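Local coordinates for protein levoglucosan dehydrogenase (Pseudarthrobacter phenanthrenivorans, PDB 6A3F) that catalyses the NAD-dependent oxidation of levoglucosan to 3-dehydrolevoglucosan, with weak activity toward a few related sugars and sugar derivatives, at residues Ile109-Ala114 against Ser133-Asp138. Numbering follows the deposited sequence.
Sequences IAIAAA and SKAMYD
A110 and I111 pack against A135 and M136 where two neighbouring helices of the Rossmann fold lie side by side. Helix 106-115 joins strands 96-100 and 119-122. Helix 130-141 joins strands 119-122 and 147-149. The five elements form two successive beta-alpha-beta units of the parallel sheet of the nucleotide-binding domain. The helix segments run nearly parallel, at 12°, with axes 9.1 Å apart. The closest CA atoms are those of I111 and M136, 5.8 Å apart.

The contact is apolar, and no hydrogen bond crosses it. The ethyl branch of I111 reaches across to the partner helix, slanting toward its N-terminal end. CG1 lies beside the backbone N and anti to the carbonyl carbon (chi1 -70°). CD1 of I111 meets CB of A135 at 4.0 Å. CG1 of I111 lies on the partner backbone in van der Waals contact, 3.9 Å from O of A135 and 4.1 Å from CA of M136. I111 also touches A139, one turn further along the partner helix. A114 meets A139 and V140 there, which extends the packing.

M136 carries the rest of the apolar packing. Its chain bends at the last torsion (chi3 69°), and the terminal methyl CE of M136 meets CB of A110 at 3.7 Å, the shortest approach between the segments. M136 also touches L126 and A127 in the loop before its helix. Its side chain is about 4 Å from that of H106, which binds NADH. The contact is therefore close to the cofactor site.

S133 OG hydrogen-bonds to the carbonyl O of T129. K134 and D138, one turn apart, form a salt bridge, and D138 has a second partner in K141. K134 NZ approaches the syn lone pair of D138 OD2 at 2.9 Å.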
loop_
_atom_site.group_PDB
_atom_site.type_symbol
_atom_site.label_atom_id
_atom_site.label_comp_id
_atom_site.label_asym_id
_atom_site.label_seq_id
_atom_site.Cartn_x
_atom_site.Cartn_y
_atom_site.Cartn_z
ATOM N N ILE B 109 6.337 41.549 -15.732
ATOM C CA ILE B 109 5.253 41.842 -14.850
ATOM C C ILE B 109 5.783 42.048 -13.437
ATOM O O ILE B 109 5.391 43.007 -12.804
ATOM C CB ILE B 109 4.170 40.750 -14.921
ATOM C CG1 ILE B 109 3.594 40.698 -16.337
ATOM C CG2 ILE B 109 3.087 40.970 -13.872
ATOM C CD1 ILE B 109 2.587 39.593 -16.554
ATOM N N ALA B 110 6.663 41.174 -12.975
ATOM C CA ALA B 110 7.098 41.242 -11.612
ATOM C C ALA B 110 7.951 42.496 -11.386
ATOM O O ALA B 110 7.833 43.152 -10.345
ATOM C CB ALA B 110 7.894 40.014 -11.260
ATOM N N ILE B 111 8.810 42.800 -12.347
ATOM C CA ILE B 111 9.713 43.935 -12.164
ATOM C C ILE B 111 8.891 45.235 -12.119
ATOM O O ILE B 111 9.173 46.075 -11.287
ATOM C CB ILE B 111 10.814 43.932 -13.236
ATOM C CG1 ILE B 111 11.770 42.758 -12.990
ATOM C CG2 ILE B 111 11.548 45.282 -13.277
ATOM C CD1 ILE B 111 12.594 42.369 -14.182
ATOM N N ALA B 112 7.872 45.338 -12.976
ATOM C CA ALA B 112 6.953 46.466 -12.991
ATOM C C ALA B 112 6.185 46.561 -11.665
ATOM O O ALA B 112 6.080 47.670 -11.076
ATOM C CB ALA B 112 6.035 46.374 -14.186
ATOM N N ALA B 113 5.666 45.428 -11.167
ATOM C CA ALA B 113 5.017 45.391 -9.843
ATOM C C ALA B 113 5.996 45.768 -8.713
ATOM O O ALA B 113 5.636 46.479 -7.778
ATOM C CB ALA B 113 4.453 44.003 -9.606
ATOM N N ALA B 114 7.213 45.253 -8.737
ATOM C CA ALA B 114 8.206 45.618 -7.714
ATOM C C ALA B 114 8.434 47.146 -7.714
ATOM O O ALA B 114 8.478 47.774 -6.663
ATOM C CB ALA B 114 9.508 44.889 -7.958
ATOM N N SER B 133 15.640 35.395 -14.155
ATOM C CA SER B 133 15.271 35.229 -12.743
ATOM C C SER B 133 16.085 36.182 -11.849
ATOM O O SER B 133 15.577 36.719 -10.883
ATOM C CB SER B 133 15.429 33.785 -12.318
ATOM O OG SER B 133 14.732 32.868 -13.184
ATOM N N LYS B 134 17.359 36.412 -12.196
ATOM C CA LYS B 134 18.222 37.349 -11.429
ATOM C C LYS B 134 17.655 38.775 -11.451
ATOM O O LYS B 134 17.659 39.472 -10.437
ATOM C CB LYS B 134 19.624 37.353 -12.033
ATOM C CG LYS B 134 20.648 38.187 -11.273
ATOM C CD LYS B 134 22.002 38.244 -11.980
ATOM C CE LYS B 134 23.073 38.921 -11.137
ATOM N NZ LYS B 134 22.730 40.341 -10.950
ATOM N N ALA B 135 17.141 39.191 -12.603
ATOM C CA ALA B 135 16.580 40.506 -12.752
ATOM C C ALA B 135 15.361 40.649 -11.843
ATOM O O ALA B 135 15.125 41.702 -11.262
ATOM C CB ALA B 135 16.213 40.758 -14.198
ATOM N N MET B 136 14.568 39.595 -11.698
ATOM C CA MET B 136 13.389 39.680 -10.784
ATOM C C MET B 136 13.838 39.794 -9.325
ATOM O O MET B 136 13.363 40.637 -8.514
ATOM C CB MET B 136 12.477 38.458 -10.975
ATOM C CG MET B 136 11.825 38.432 -12.326
ATOM S SD MET B 136 11.065 36.808 -12.737
ATOM C CE MET B 136 9.709 36.845 -11.559
ATOM N N TYR B 137 14.754 38.934 -8.979
ATOM C CA TYR B 137 15.287 38.970 -7.641
ATOM C C TYR B 137 15.878 40.364 -7.340
ATOM O O TYR B 137 15.577 40.983 -6.296
ATOM C CB TYR B 137 16.325 37.868 -7.524
ATOM C CG TYR B 137 17.071 37.899 -6.235
ATOM C CD1 TYR B 137 16.377 37.864 -5.038
ATOM C CD2 TYR B 137 18.452 37.973 -6.213
ATOM C CE1 TYR B 137 17.048 37.899 -3.835
ATOM C CE2 TYR B 137 19.134 38.023 -5.010
ATOM C CZ TYR B 137 18.427 37.971 -3.827
ATOM O OH TYR B 137 19.087 38.028 -2.634
ATOM N N ASP B 138 16.714 40.864 -8.279
ATOM C CA ASP B 138 17.339 42.199 -8.056
ATOM C C ASP B 138 16.281 43.299 -7.886
ATOM O O ASP B 138 16.429 44.197 -7.064
ATOM C CB ASP B 138 18.295 42.510 -9.187
ATOM C CG ASP B 138 19.576 41.743 -9.123
ATOM O OD1 ASP B 138 19.963 41.183 -8.040
ATOM O OD2 ASP B 138 20.225 41.701 -10.200
#